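Local coordinates for putative acetamidase/formamidase (PDB 5UBU), which probably hydrolyses carbon-nitrogen bonds other than peptide bonds in linear amides, and binds sodium ions, at residues Tyr38-Tyr43 and Arg215-Asp220; Thr172-Pro177 and Asp188-Asn193; Glu31-Phe36 and Pro86-Ile91; Pro82-Gln87 and Asn183-Asp188. All coordinates share one frame; numbering follows the deposited sequence.

How the contacts relate
Contacts 1 to 4 lie in or against one curled mixed beta-sheet, with centres about 8 to 15 Å apart. Strand 214-222 of contact 1 has strand 169-175 of contact 2 and strand 87-93 of contact 3 as antiparallel neighbours. Along the chain contact 3 closes before contact 2 opens; contacts 2 and 4 are both nested in the loop closed by contact 1, where their own segments alternate, and contacts 1 and 3 cross. Contact 4 shares Asp188 with contact 2, and Pro86 and Gln87 with contact 3. Segments distant in sequence are thereby gathered beside two sodium ions: Asp220 of contact 1 binds both ions and Asn193 of contact 2 binds one of them.

Contact 1: Tyr38-Tyr43 and Arg215-Asp220; sequences YTIGPY and RLFIGD. With NA (sodium ion), chain G; NA (sodium ion), chain H.
Ile40 lies over the ring of Phe217 where the short strand 39-40 passes above strand 214-222 of the curled mixed beta-sheet. The two backbones do not pair here, since the CA atoms of Ile40 and Phe217 are 7.3 Å apart; side chains fill the interval. This is the tight part. Ile40 CG1 stands 4.3 Å from the centroid of the Phe217 ring and 19° from its normal, a CH-pi contact over the face, while Ile40 CG2 meets Phe217 CD1 at 3.4 Å. Phe217 CG is anti to its own carbonyl carbon (chi1 -67°), which turns the ring up beneath Ile40, and Gly41 O comes to the ring edge, 3.8 Å from Phe217 CZ. Ser174 of strand 169-175 touches both side chains of this buried pair.

Toward Pro42 and Arg215 the contact loosens and becomes partly exposed. The arginine chain runs extended from CG to NE and offers NH1 to Gly41 O at 3.1 Å, a weak bond with an N-H...O angle of only 129°. Pro42 O sits over a face of the guanidinium, where it lies poorly for hydrogen bonding; NH2 is instead bonded to Ser44 O. Beyond it, Tyr43 stacks on Tyr43 of the second subunit, placing this end near a subunit interface.

At the other end of strand 214-222, Asp220 bridges the two sodium ions. Its OD1 is 2.3 Å from the sodium shared with His222 and Glu236, and its OD2 is 2.2 Å from the sodium shared with Asn193 and Asp195.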
loop_
_atom_site.group_PDB
_atom_site.type_symbol
_atom_site.label_atom_id
_atom_site.label_comp_id
_atom_site.label_asym_id
_atom_site.label_seq_id
_atom_site.Cartn_x
_atom_site.Cartn_y
_atom_site.Cartn_z
ATOM N N TYR B 38 -23.033 -15.377 -8.506
ATOM C CA TYR B 38 -22.193 -14.200 -8.289
ATOM C C TYR B 38 -21.489 -14.234 -6.922
ATOM O O TYR B 38 -20.859 -13.249 -6.518
ATOM C CB TYR B 38 -23.005 -12.914 -8.494
ATOM C CG TYR B 38 -23.353 -12.702 -9.948
ATOM C CD1 TYR B 38 -22.475 -12.015 -10.790
ATOM C CD2 TYR B 38 -24.536 -13.202 -10.494
ATOM C CE1 TYR B 38 -22.771 -11.818 -12.131
ATOM C CE2 TYR B 38 -24.839 -13.003 -11.833
ATOM C CZ TYR B 38 -23.947 -12.311 -12.648
ATOM O OH TYR B 38 -24.220 -12.108 -13.978
ATOM N N THR B 39 -21.615 -15.362 -6.217
ATOM C CA THR B 39 -20.939 -15.576 -4.938
ATOM C C THR B 39 -20.483 -17.041 -4.924
ATOM O O THR B 39 -21.194 -17.927 -5.395
ATOM C CB THR B 39 -21.796 -15.193 -3.705
ATOM O OG1 THR B 39 -20.970 -15.188 -2.534
ATOM C CG2 THR B 39 -22.977 -16.139 -3.512
ATOM N N ILE B 40 -19.281 -17.270 -4.407
ATOM C CA ILE B 40 -18.651 -18.593 -4.359
ATOM C C ILE B 40 -18.534 -19.084 -2.919
ATOM O O ILE B 40 -17.743 -18.560 -2.140
ATOM C CB ILE B 40 -17.277 -18.506 -5.039
ATOM C CG1 ILE B 40 -17.494 -18.163 -6.520
ATOM C CG2 ILE B 40 -16.497 -19.806 -4.871
ATOM C CD1 ILE B 40 -16.256 -17.687 -7.249
ATOM N N GLY B 41 -19.329 -20.099 -2.587
ATOM C CA GLY B 41 -19.352 -20.657 -1.237
ATOM C C GLY B 41 -20.039 -22.018 -1.164
ATOM O O GLY B 41 -20.319 -22.643 -2.187
ATOM N N PRO B 42 -20.314 -22.481 0.061
ATOM C CA PRO B 42 -20.939 -23.778 0.301
ATOM C C PRO B 42 -22.473 -23.796 0.347
ATOM O O PRO B 42 -23.047 -24.838 0.643
ATOM C CB PRO B 42 -20.392 -24.134 1.694
ATOM C CG PRO B 42 -20.312 -22.818 2.391
ATOM C CD PRO B 42 -19.913 -21.829 1.328
ATOM N N TYR B 43 -23.131 -22.688 0.023
ATOM C CA TYR B 43 -24.595 -22.616 0.111
ATOM C C TYR B 43 -25.343 -22.824 -1.217
ATOM O O TYR B 43 -26.553 -23.009 -1.211
ATOM C CB TYR B 43 -24.963 -21.275 0.743
ATOM C CG TYR B 43 -24.162 -21.002 1.994
ATOM C CD1 TYR B 43 -24.478 -21.629 3.191
ATOM C CD2 TYR B 43 -23.078 -20.133 1.977
ATOM C CE1 TYR B 43 -23.751 -21.384 4.349
ATOM C CE2 TYR B 43 -22.333 -19.888 3.126
ATOM C CZ TYR B 43 -22.675 -20.511 4.310
ATOM O OH TYR B 43 -21.958 -20.278 5.461
ATOM N N ARG B 215 -16.418 -28.285 -4.504
ATOM C CA ARG B 215 -17.264 -27.178 -4.979
ATOM C C ARG B 215 -16.490 -26.277 -5.932
ATOM O O ARG B 215 -16.157 -25.146 -5.607
ATOM C CB ARG B 215 -17.884 -26.387 -3.816
ATOM C CG ARG B 215 -19.002 -27.139 -3.133
ATOM C CD ARG B 215 -19.501 -26.418 -1.896
ATOM N NE ARG B 215 -20.839 -26.921 -1.578
ATOM C CZ ARG B 215 -21.988 -26.363 -1.984
ATOM N NH1 ARG B 215 -22.013 -25.230 -2.691
ATOM N NH2 ARG B 215 -23.139 -26.927 -1.652
ATOM N N LEU B 216 -16.208 -26.814 -7.113
ATOM C CA LEU B 216 -15.460 -26.100 -8.145
ATOM C C LEU B 216 -16.351 -25.145 -8.933
ATOM O O LEU B 216 -17.428 -25.525 -9.387
ATOM C CB LEU B 216 -14.817 -27.096 -9.118
ATOM C CG LEU B 216 -14.020 -26.536 -10.310
ATOM C CD1 LEU B 216 -12.834 -25.702 -9.849
ATOM C CD2 LEU B 216 -13.563 -27.698 -11.190
ATOM N N PHE B 217 -15.879 -23.912 -9.084
ATOM C CA PHE B 217 -16.574 -22.878 -9.843
ATOM C C PHE B 217 -15.656 -22.399 -10.959
ATOM O O PHE B 217 -14.437 -22.301 -10.774
ATOM C CB PHE B 217 -16.928 -21.684 -8.959
ATOM C CG PHE B 217 -17.937 -21.978 -7.896
ATOM C CD1 PHE B 217 -17.546 -22.479 -6.669
ATOM C CD2 PHE B 217 -19.286 -21.705 -8.115
ATOM C CE1 PHE B 217 -18.483 -22.723 -5.673
ATOM C CE2 PHE B 217 -20.230 -21.946 -7.133
ATOM C CZ PHE B 217 -19.831 -22.445 -5.900
ATOM N N ILE B 218 -16.236 -22.087 -12.109
ATOM C CA ILE B 218 -15.451 -21.614 -13.258
ATOM C C ILE B 218 -16.236 -20.550 -14.021
ATOM O O ILE B 218 -17.465 -20.499 -13.954
ATOM C CB ILE B 218 -15.035 -22.803 -14.169
ATOM C CG1 ILE B 218 -14.047 -22.364 -15.245
ATOM C CG2 ILE B 218 -16.262 -23.480 -14.791
ATOM C CD1 ILE B 218 -13.507 -23.511 -16.073
ATOM N N GLY B 219 -15.523 -19.671 -14.715
ATOM C CA GLY B 219 -16.171 -18.616 -15.506
ATOM C C GLY B 219 -15.235 -17.523 -15.945
ATOM O O GLY B 219 -14.027 -17.644 -15.792
ATOM N N ASP B 220 -15.809 -16.464 -16.512
ATOM C CA ASP B 220 -15.052 -15.290 -16.961
ATOM C C ASP B 220 -13.890 -15.649 -17.901
ATOM O O ASP B 220 -12.719 -15.463 -17.578
ATOM C CB ASP B 220 -14.570 -14.503 -15.726
ATOM C CG ASP B 220 -13.865 -13.189 -16.074
ATOM O OD1 ASP B 220 -14.160 -12.538 -17.106
ATOM O OD2 ASP B 220 -13.021 -12.797 -15.257
HETATM NA NA NA G . -13.064 -10.566 -17.095
HETATM NA NA NA H . -11.974 -11.170 -14.164
HETATM O O HOH W 1 -11.929 -8.297 -13.692
#

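Contact 2: Thr172-Pro177 and Asp188-Asn193; sequences TLSVSP and DNHGGN. With NA (sodium ion), chain H.
Leu173 and Gly192 form the hydrogen-bonded pair of a short antiparallel beta ladder between strands 169-175 and 191-193, the latter entered through a type I turn from Asp188 to Gly191. Gly192 N gives to Leu173 O at 3.0 Å, and the reverse bond is longer, 3.3 Å from Leu173 N to Gly192 O. Where the turn joins the ladder, Val175 N reaches His190 O at 3.1 Å. The CB of His190 points toward the other strand, and its ring has Val175 O at the edge and Ser174 CB 3.7 Å from His190 CD2. Gly191 and Gly192 both have positive phi, a backbone shape suited to glycine.

The side chain of Asn193 shows how the ladder serves the metal site. Its CB lies 3.6 Å from Thr172 CG2. With CG anti to the backbone N (chi1 -169°), the amide is carried past that methyl toward the ions, Asn193 CG lying 3.7 Å from Thr172 CG2. ND2 is spoken for by Leu185 O, a bond consistent with an amide turned so that its oxygen faces the metal. At the tip Asn193 OD1 has Thr172 CG2 beside it at 3.4 Å and binds a sodium ion at 2.2 Å.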
loop_
_atom_site.group_PDB
_atom_site.type_symbol
_atom_site.label_atom_id
_atom_site.label_comp_id
_atom_site.label_asym_id
_atom_site.label_seq_id
_atom_site.Cartn_x
_atom_site.Cartn_y
_atom_site.Cartn_z
ATOM N N THR B 172 -11.818 -16.493 -13.683
ATOM C CA THR B 172 -12.311 -16.962 -12.384
ATOM C C THR B 172 -12.362 -18.484 -12.286
ATOM O O THR B 172 -13.202 -19.119 -12.905
ATOM C CB THR B 172 -13.733 -16.435 -12.063
ATOM O OG1 THR B 172 -14.660 -16.901 -13.052
ATOM C CG2 THR B 172 -13.763 -14.910 -12.012
ATOM N N LEU B 173 -11.450 -19.050 -11.510
ATOM C CA LEU B 173 -11.384 -20.488 -11.278
ATOM C C LEU B 173 -11.257 -20.626 -9.764
ATOM O O LEU B 173 -10.324 -20.099 -9.169
ATOM C CB LEU B 173 -10.189 -21.116 -11.995
ATOM C CG LEU B 173 -10.086 -22.644 -11.894
ATOM C CD1 LEU B 173 -11.319 -23.310 -12.507
ATOM C CD2 LEU B 173 -8.814 -23.163 -12.555
ATOM N N SER B 174 -12.190 -21.327 -9.130
ATOM C CA SER B 174 -12.144 -21.433 -7.674
ATOM C C SER B 174 -12.872 -22.610 -7.063
ATOM O O SER B 174 -13.589 -23.342 -7.735
ATOM C CB SER B 174 -12.749 -20.151 -7.088
ATOM O OG SER B 174 -14.069 -19.963 -7.547
ATOM N N VAL B 175 -12.643 -22.777 -5.765
ATOM C CA VAL B 175 -13.311 -23.793 -4.962
ATOM C C VAL B 175 -13.937 -23.054 -3.779
ATOM O O VAL B 175 -13.518 -21.947 -3.446
ATOM C CB VAL B 175 -12.377 -24.928 -4.514
ATOM C CG1 VAL B 175 -11.992 -25.783 -5.703
ATOM C CG2 VAL B 175 -11.144 -24.393 -3.807
ATOM N N SER B 176 -14.944 -23.650 -3.161
ATOM C CA SER B 176 -15.625 -23.009 -2.040
ATOM C C SER B 176 -14.807 -22.880 -0.765
ATOM O O SER B 176 -14.001 -23.746 -0.465
ATOM C CB SER B 176 -16.888 -23.786 -1.677
ATOM O OG SER B 176 -17.503 -23.245 -0.518
ATOM N N PRO B 177 -14.979 -21.752 -0.044
ATOM C CA PRO B 177 -14.372 -21.623 1.266
ATOM C C PRO B 177 -15.116 -22.572 2.209
ATOM O O PRO B 177 -16.148 -23.122 1.831
ATOM C CB PRO B 177 -14.662 -20.172 1.648
ATOM C CG PRO B 177 -14.723 -19.456 0.362
ATOM C CD PRO B 177 -15.297 -20.429 -0.623
ATOM N N ASP B 188 -8.858 -14.848 -3.816
ATOM C CA ASP B 188 -8.393 -15.002 -2.436
ATOM C C ASP B 188 -7.651 -16.347 -2.336
ATOM O O ASP B 188 -7.122 -16.832 -3.339
ATOM C CB ASP B 188 -9.615 -14.901 -1.499
ATOM C CG ASP B 188 -9.267 -14.426 -0.107
ATOM O OD1 ASP B 188 -8.240 -14.875 0.471
ATOM O OD2 ASP B 188 -10.063 -13.610 0.411
ATOM N N ASN B 189 -7.598 -16.945 -1.147
ATOM C CA ASN B 189 -6.897 -18.237 -0.980
ATOM C C ASN B 189 -7.649 -19.457 -1.530
ATOM O O ASN B 189 -7.168 -20.589 -1.425
ATOM C CB ASN B 189 -6.487 -18.459 0.492
ATOM C CG ASN B 189 -7.666 -18.502 1.456
ATOM O OD1 ASN B 189 -8.786 -18.851 1.101
ATOM N ND2 ASN B 189 -7.392 -18.175 2.697
ATOM N N HIS B 190 -8.822 -19.205 -2.098
ATOM C CA HIS B 190 -9.666 -20.246 -2.679
ATOM C C HIS B 190 -9.624 -20.201 -4.207
ATOM O O HIS B 190 -10.264 -21.019 -4.873
ATOM C CB HIS B 190 -11.109 -20.021 -2.232
ATOM C CG HIS B 190 -11.767 -18.846 -2.890
ATOM N ND1 HIS B 190 -11.311 -17.555 -2.738
ATOM C CD2 HIS B 190 -12.865 -18.762 -3.676
ATOM C CE1 HIS B 190 -12.078 -16.729 -3.424
ATOM N NE2 HIS B 190 -13.033 -17.435 -4.001
ATOM N N GLY B 191 -8.865 -19.250 -4.751
ATOM C CA GLY B 191 -8.763 -19.028 -6.187
ATOM C C GLY B 191 -9.564 -17.757 -6.435
ATOM O O GLY B 191 -9.244 -16.698 -5.889
ATOM N N GLY B 192 -10.601 -17.858 -7.259
ATOM C CA GLY B 192 -11.468 -16.715 -7.535
ATOM C C GLY B 192 -11.097 -15.943 -8.785
ATOM O O GLY B 192 -10.503 -16.499 -9.711
ATOM N N ASN B 193 -11.449 -14.656 -8.793
ATOM C CA ASN B 193 -11.201 -13.757 -9.921
ATOM C C ASN B 193 -9.734 -13.312 -9.930
ATOM O O ASN B 193 -9.406 -12.154 -9.651
ATOM C CB ASN B 193 -12.146 -12.550 -9.827
ATOM C CG ASN B 193 -12.145 -11.694 -11.075
ATOM O OD1 ASN B 193 -11.831 -12.168 -12.162
ATOM N ND2 ASN B 193 -12.537 -10.436 -10.931
HETATM NA NA NA H . -11.974 -11.170 -14.164
HETATM O O HOH W 1 -11.929 -8.297 -13.692
#

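Contact 3: Glu31-Phe36 and Pro86-Ile91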
loop_
_atom_site.group_PDB
_atom_site.type_symbol
_atom_site.label_atom_id
_atom_site.label_comp_id
_atom_site.label_asym_id
_atom_site.label_seq_id
_atom_site.Cartn_x
_atom_site.Cartn_y
_atom_site.Cartn_z
ATOM N N GLU B 31 -28.560 -25.100 -19.572
ATOM C CA GLU B 31 -29.773 -25.783 -19.104
ATOM C C GLU B 31 -29.444 -26.597 -17.839
ATOM O O GLU B 31 -30.276 -26.712 -16.947
ATOM C CB GLU B 31 -30.353 -26.651 -20.239
ATOM C CG GLU B 31 -31.868 -26.891 -20.238
ATOM C CD GLU B 31 -32.379 -27.985 -19.311
ATOM O OE1 GLU B 31 -33.618 -28.165 -19.273
ATOM O OE2 GLU B 31 -31.571 -28.679 -18.636
HETATM N N MSE B 32 -28.227 -27.137 -17.763
HETATM C CA MSE B 32 -27.795 -27.908 -16.588
HETATM C C MSE B 32 -27.471 -26.981 -15.446
HETATM O O MSE B 32 -27.784 -27.276 -14.292
HETATM C CB MSE B 32 -26.554 -28.750 -16.885
HETATM C CG MSE B 32 -26.230 -29.714 -15.732
HETATM SE SE MSE B 32 -24.607 -30.785 -16.117
HETATM C CE MSE B 32 -25.431 -32.222 -17.189
ATOM N N GLN B 33 -26.830 -25.861 -15.768
ATOM C CA GLN B 33 -26.452 -24.864 -14.771
ATOM C C GLN B 33 -27.664 -24.200 -14.093
ATOM O O GLN B 33 -27.638 -23.955 -12.891
ATOM C CB GLN B 33 -25.552 -23.793 -15.411
ATOM C CG GLN B 33 -25.073 -22.702 -14.459
ATOM C CD GLN B 33 -24.201 -23.233 -13.333
ATOM O OE1 GLN B 33 -23.350 -24.106 -13.543
ATOM N NE2 GLN B 33 -24.372 -22.671 -12.138
ATOM N N LYS B 34 -28.702 -23.914 -14.879
ATOM C CA LYS B 34 -29.962 -23.274 -14.415
ATOM C C LYS B 34 -29.780 -21.806 -14.027
ATOM O O LYS B 34 -30.360 -20.935 -14.681
ATOM C CB LYS B 34 -30.659 -24.070 -13.301
ATOM C CG LYS B 34 -31.075 -25.459 -13.758
ATOM C CD LYS B 34 -31.939 -26.233 -12.774
ATOM C CE LYS B 34 -32.239 -27.610 -13.365
ATOM N NZ LYS B 34 -33.082 -28.487 -12.498
ATOM N N GLU B 35 -28.998 -21.546 -12.976
ATOM C CA GLU B 35 -28.721 -20.178 -12.571
ATOM C C GLU B 35 -27.224 -20.034 -12.280
ATOM O O GLU B 35 -26.618 -20.842 -11.568
ATOM C CB GLU B 35 -29.592 -19.679 -11.392
ATOM C CG GLU B 35 -29.310 -20.205 -9.991
ATOM C CD GLU B 35 -30.030 -19.368 -8.911
ATOM O OE1 GLU B 35 -30.068 -18.113 -9.049
ATOM O OE2 GLU B 35 -30.526 -19.953 -7.910
ATOM N N PHE B 36 -26.615 -19.017 -12.882
ATOM C CA PHE B 36 -25.206 -18.732 -12.686
ATOM C C PHE B 36 -25.070 -17.971 -11.378
ATOM O O PHE B 36 -25.986 -17.241 -10.994
ATOM C CB PHE B 36 -24.674 -17.936 -13.866
ATOM C CG PHE B 36 -24.585 -18.733 -15.133
ATOM C CD1 PHE B 36 -25.728 -19.037 -15.855
ATOM C CD2 PHE B 36 -23.355 -19.183 -15.601
ATOM C CE1 PHE B 36 -25.652 -19.791 -17.011
ATOM C CE2 PHE B 36 -23.272 -19.926 -16.764
ATOM C CZ PHE B 36 -24.422 -20.231 -17.469
ATOM N N PRO B 86 -20.497 -14.136 -13.987
ATOM C CA PRO B 86 -21.450 -15.182 -13.621
ATOM C C PRO B 86 -20.710 -16.521 -13.612
ATOM O O PRO B 86 -20.010 -16.837 -14.577
ATOM C CB PRO B 86 -22.475 -15.130 -14.754
ATOM C CG PRO B 86 -21.755 -14.490 -15.886
ATOM C CD PRO B 86 -20.904 -13.458 -15.224
ATOM N N GLN B 87 -20.873 -17.290 -12.538
ATOM C CA GLN B 87 -20.150 -18.559 -12.378
ATOM C C GLN B 87 -20.887 -19.843 -12.681
ATOM O O GLN B 87 -22.055 -19.984 -12.339
ATOM C CB GLN B 87 -19.670 -18.680 -10.915
ATOM C CG GLN B 87 -18.703 -17.592 -10.485
ATOM C CD GLN B 87 -17.391 -17.667 -11.234
ATOM O OE1 GLN B 87 -16.706 -18.703 -11.227
ATOM N NE2 GLN B 87 -17.010 -16.555 -11.853
ATOM N N ASN B 88 -20.184 -20.765 -13.340
ATOM C CA ASN B 88 -20.685 -22.120 -13.564
ATOM C C ASN B 88 -20.287 -22.866 -12.296
ATOM O O ASN B 88 -19.261 -22.545 -11.683
ATOM C CB ASN B 88 -20.051 -22.778 -14.788
ATOM C CG ASN B 88 -20.750 -22.416 -16.067
ATOM O OD1 ASN B 88 -20.264 -21.617 -16.849
ATOM N ND2 ASN B 88 -21.935 -22.981 -16.266
ATOM N N GLY B 89 -21.087 -23.843 -11.897
ATOM C CA GLY B 89 -20.803 -24.610 -10.684
ATOM C C GLY B 89 -21.899 -24.391 -9.655
ATOM O O GLY B 89 -22.873 -23.685 -9.928
ATOM N N PRO B 90 -21.740 -24.957 -8.459
ATOM C CA PRO B 90 -20.584 -25.750 -8.073
ATOM C C PRO B 90 -20.573 -27.185 -8.592
ATOM O O PRO B 90 -21.616 -27.838 -8.648
ATOM C CB PRO B 90 -20.675 -25.777 -6.545
ATOM C CG PRO B 90 -22.109 -25.611 -6.242
ATOM C CD PRO B 90 -22.711 -24.820 -7.364
ATOM N N ILE B 91 -19.384 -27.649 -8.971
ATOM C CA ILE B 91 -19.164 -29.008 -9.437
ATOM C C ILE B 91 -18.626 -29.779 -8.235
ATOM O O ILE B 91 -17.732 -29.293 -7.551
ATOM C CB ILE B 91 -18.147 -29.044 -10.591
ATOM C CG1 ILE B 91 -18.668 -28.206 -11.764
ATOM C CG2 ILE B 91 -17.875 -30.482 -11.031
ATOM C CD1 ILE B 91 -17.749 -28.138 -12.964
#
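A two-bond pairing of a side-chain amide with both polar backbone atoms of one strand residue ties helix 30-33 to strand 87-93: Gln33 clasps Gly89. Gln33 NE2 gives to Gly89 O at 2.9 Å, nearly straight at 172° and on a lone pair, and Gly89 N returns a bond to Gln33 OE1 at 2.8 Å. Asn88 ND2 adds a longer bond to the same OE1, 3.3 Å, from the same face of the amide plane as Gly89 N. NE2 also gives to Glu35 O at 3.0 Å, so two bonds grip each end of the buried amide and fix its rotation. A bend at chi2 brings the group round to the strand.

Gln33 CG, anti to the backbone N (chi1 -179°), lies over the centre of the Phe36 ring, 3.7 Å above its plane. Phe36 in turn packs its CB on Pro86 CB at 3.7 Å, and its CE2 lies 3.4 Å from Asn88 ND2, with ring and amide planes 70° apart.

Leu28 of strand 25-28 touches both Gln33 and Asn88. Strand 87-93 continues the sheet by pairing with strand 214-222, Asn88 with Ile218 and Ile91 with Leu216, and thus helix 30-33 is fastened beside that strand pair.

Contact 4: Pro82-Gln87 and Asn183-Asp188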
loop_
_atom_site.group_PDB
_atom_site.type_symbol
_atom_site.label_atom_id
_atom_site.label_comp_id
_atom_site.label_asym_id
_atom_site.label_seq_id
_atom_site.Cartn_x
_atom_site.Cartn_y
_atom_site.Cartn_z
ATOM N N PRO B 82 -20.670 -5.172 -7.432
ATOM C CA PRO B 82 -19.651 -5.993 -8.107
ATOM C C PRO B 82 -20.213 -7.216 -8.850
ATOM O O PRO B 82 -19.487 -8.196 -9.030
ATOM C CB PRO B 82 -18.801 -6.459 -6.926
ATOM C CG PRO B 82 -19.802 -6.645 -5.816
ATOM C CD PRO B 82 -20.939 -5.668 -6.068
ATOM N N PHE B 83 -21.472 -7.158 -9.297
ATOM C CA PHE B 83 -22.086 -8.298 -9.986
ATOM C C PHE B 83 -21.604 -8.501 -11.424
ATOM O O PHE B 83 -22.278 -8.141 -12.386
ATOM C CB PHE B 83 -23.619 -8.220 -9.940
ATOM C CG PHE B 83 -24.186 -8.253 -8.548
ATOM C CD1 PHE B 83 -24.493 -9.463 -7.947
ATOM C CD2 PHE B 83 -24.422 -7.073 -7.838
ATOM C CE1 PHE B 83 -25.024 -9.500 -6.661
ATOM C CE2 PHE B 83 -24.953 -7.103 -6.557
ATOM C CZ PHE B 83 -25.249 -8.319 -5.965
ATOM N N LEU B 84 -20.406 -9.068 -11.527
ATOM C CA LEU B 84 -19.783 -9.437 -12.786
ATOM C C LEU B 84 -19.295 -10.871 -12.614
ATOM O O LEU B 84 -19.253 -11.397 -11.496
ATOM C CB LEU B 84 -18.589 -8.547 -13.129
ATOM C CG LEU B 84 -18.805 -7.070 -13.496
ATOM C CD1 LEU B 84 -17.457 -6.439 -13.828
ATOM C CD2 LEU B 84 -19.766 -6.931 -14.681
ATOM N N ASN B 85 -18.933 -11.499 -13.722
ATOM C CA ASN B 85 -18.406 -12.861 -13.719
ATOM C C ASN B 85 -19.408 -13.923 -13.228
ATOM O O ASN B 85 -19.211 -14.533 -12.177
ATOM C CB ASN B 85 -17.100 -12.940 -12.898
ATOM C CG ASN B 85 -16.065 -11.918 -13.331
ATOM O OD1 ASN B 85 -16.112 -11.386 -14.444
ATOM N ND2 ASN B 85 -15.114 -11.642 -12.446
ATOM N N PRO B 86 -20.497 -14.136 -13.987
ATOM C CA PRO B 86 -21.450 -15.182 -13.621
ATOM C C PRO B 86 -20.710 -16.521 -13.612
ATOM O O PRO B 86 -20.010 -16.837 -14.577
ATOM C CB PRO B 86 -22.475 -15.130 -14.754
ATOM C CG PRO B 86 -21.755 -14.490 -15.886
ATOM C CD PRO B 86 -20.904 -13.458 -15.224
ATOM N N GLN B 87 -20.873 -17.290 -12.538
ATOM C CA GLN B 87 -20.150 -18.559 -12.378
ATOM C C GLN B 87 -20.887 -19.843 -12.681
ATOM O O GLN B 87 -22.055 -19.984 -12.339
ATOM C CB GLN B 87 -19.670 -18.680 -10.915
ATOM C CG GLN B 87 -18.703 -17.592 -10.485
ATOM C CD GLN B 87 -17.391 -17.667 -11.234
ATOM O OE1 GLN B 87 -16.706 -18.703 -11.227
ATOM N NE2 GLN B 87 -17.010 -16.555 -11.853
ATOM N N ASN B 183 -17.649 -13.010 -3.177
ATOM C CA ASN B 183 -18.206 -12.630 -4.485
ATOM C C ASN B 183 -17.321 -13.072 -5.654
ATOM O O ASN B 183 -16.121 -13.318 -5.496
ATOM C CB ASN B 183 -18.619 -11.140 -4.573
ATOM C CG ASN B 183 -17.454 -10.176 -4.486
ATOM O OD1 ASN B 183 -16.418 -10.363 -5.116
ATOM N ND2 ASN B 183 -17.663 -9.084 -3.770
ATOM N N SER B 184 -17.945 -13.179 -6.820
ATOM C CA SER B 184 -17.275 -13.622 -8.039
ATOM C C SER B 184 -16.289 -12.611 -8.617
ATOM O O SER B 184 -15.647 -12.891 -9.631
ATOM C CB SER B 184 -18.326 -13.978 -9.091
ATOM O OG SER B 184 -19.166 -12.865 -9.360
ATOM N N LEU B 185 -16.167 -11.443 -7.986
ATOM C CA LEU B 185 -15.235 -10.432 -8.464
ATOM C C LEU B 185 -13.918 -10.475 -7.682
ATOM O O LEU B 185 -12.923 -9.902 -8.121
ATOM C CB LEU B 185 -15.856 -9.043 -8.321
ATOM C CG LEU B 185 -15.161 -7.894 -9.067
ATOM C CD1 LEU B 185 -15.313 -8.087 -10.565
ATOM C CD2 LEU B 185 -15.732 -6.548 -8.668
ATOM N N THR B 186 -13.906 -11.178 -6.552
ATOM C CA THR B 186 -12.733 -11.243 -5.681
ATOM C C THR B 186 -11.890 -12.543 -5.714
ATOM O O THR B 186 -12.446 -13.638 -5.660
ATOM C CB THR B 186 -13.187 -11.051 -4.208
ATOM O OG1 THR B 186 -13.887 -9.810 -4.069
ATOM C CG2 THR B 186 -12.004 -11.059 -3.255
ATOM N N PRO B 187 -10.550 -12.415 -5.833
ATOM C CA PRO B 187 -9.654 -13.563 -5.737
ATOM C C PRO B 187 -9.159 -13.643 -4.296
ATOM O O PRO B 187 -9.048 -12.609 -3.624
ATOM C CB PRO B 187 -8.497 -13.189 -6.642
ATOM C CG PRO B 187 -8.433 -11.708 -6.561
ATOM C CD PRO B 187 -9.842 -11.224 -6.343
ATOM N N ASP B 188 -8.858 -14.848 -3.816
ATOM C CA ASP B 188 -8.393 -15.002 -2.436
ATOM C C ASP B 188 -7.651 -16.347 -2.336
ATOM O O ASP B 188 -7.122 -16.832 -3.339
ATOM C CB ASP B 188 -9.615 -14.901 -1.499
ATOM C CG ASP B 188 -9.267 -14.426 -0.107
ATOM O OD1 ASP B 188 -8.240 -14.875 0.471
ATOM O OD2 ASP B 188 -10.063 -13.610 0.411
HETATM O O HOH W 2 -20.228 -10.548 -7.823
#
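Ser184 and Leu84 meet where the type I turn from Asn183 to Thr186 docks on the irregular loop 82-87 that leads into strand 87-93. Direct hydrogen bonds come first. Ser184 OG gives to Leu84 O at 2.6 Å, approaching nearly along the C=O axis. Its chi1 of 58° places OG between the backbone N and the carbonyl carbon, facing the loop. In the other direction Asn85 ND2 gives to Ser184 O at 3.1 Å; the bond is fairly straight, 165°, and the acceptor lies in the amide plane of Asn85.

One water links Pro82 and Ser184, donating to Pro82 O at 2.7 Å and to Ser184 OG at 3.0 Å. The hydroxyl is thus tied twice to loop 82-87, once directly and once through the water.

Bonds inside the turn are centred on Asn183 OD1, which forms an Asx turn with Leu185 N at 3.1 Å and accepts Thr186 OG1 at 2.8 Å, the two donors reaching it from opposite faces of its amide. On the loop side, Gln87 NE2 gives to Asn85 O and also bonds Thr172 OG1 of strand 169-175.

Apolar contacts close the remainder. Pro82 CB touches Leu185 CD2 at 3.5 Å, Leu84 CB lies near Leu185 CD1, and Gln87 CG rests against Ser184 CB.

Asn183 packs on Asp180 of the second subunit, which places the turn at the subunit interface.

The cross-contact bonds use uncharged groups and main-chain carbonyls. That from Asn85 ND2 to Ser184 O would steady the Asn85 amide, which touches Asp220, the nearest atoms of its side chain and a sodium ion being about 4 Å apart; a second-shell role in positioning that metal ligand is consistent with this geometry.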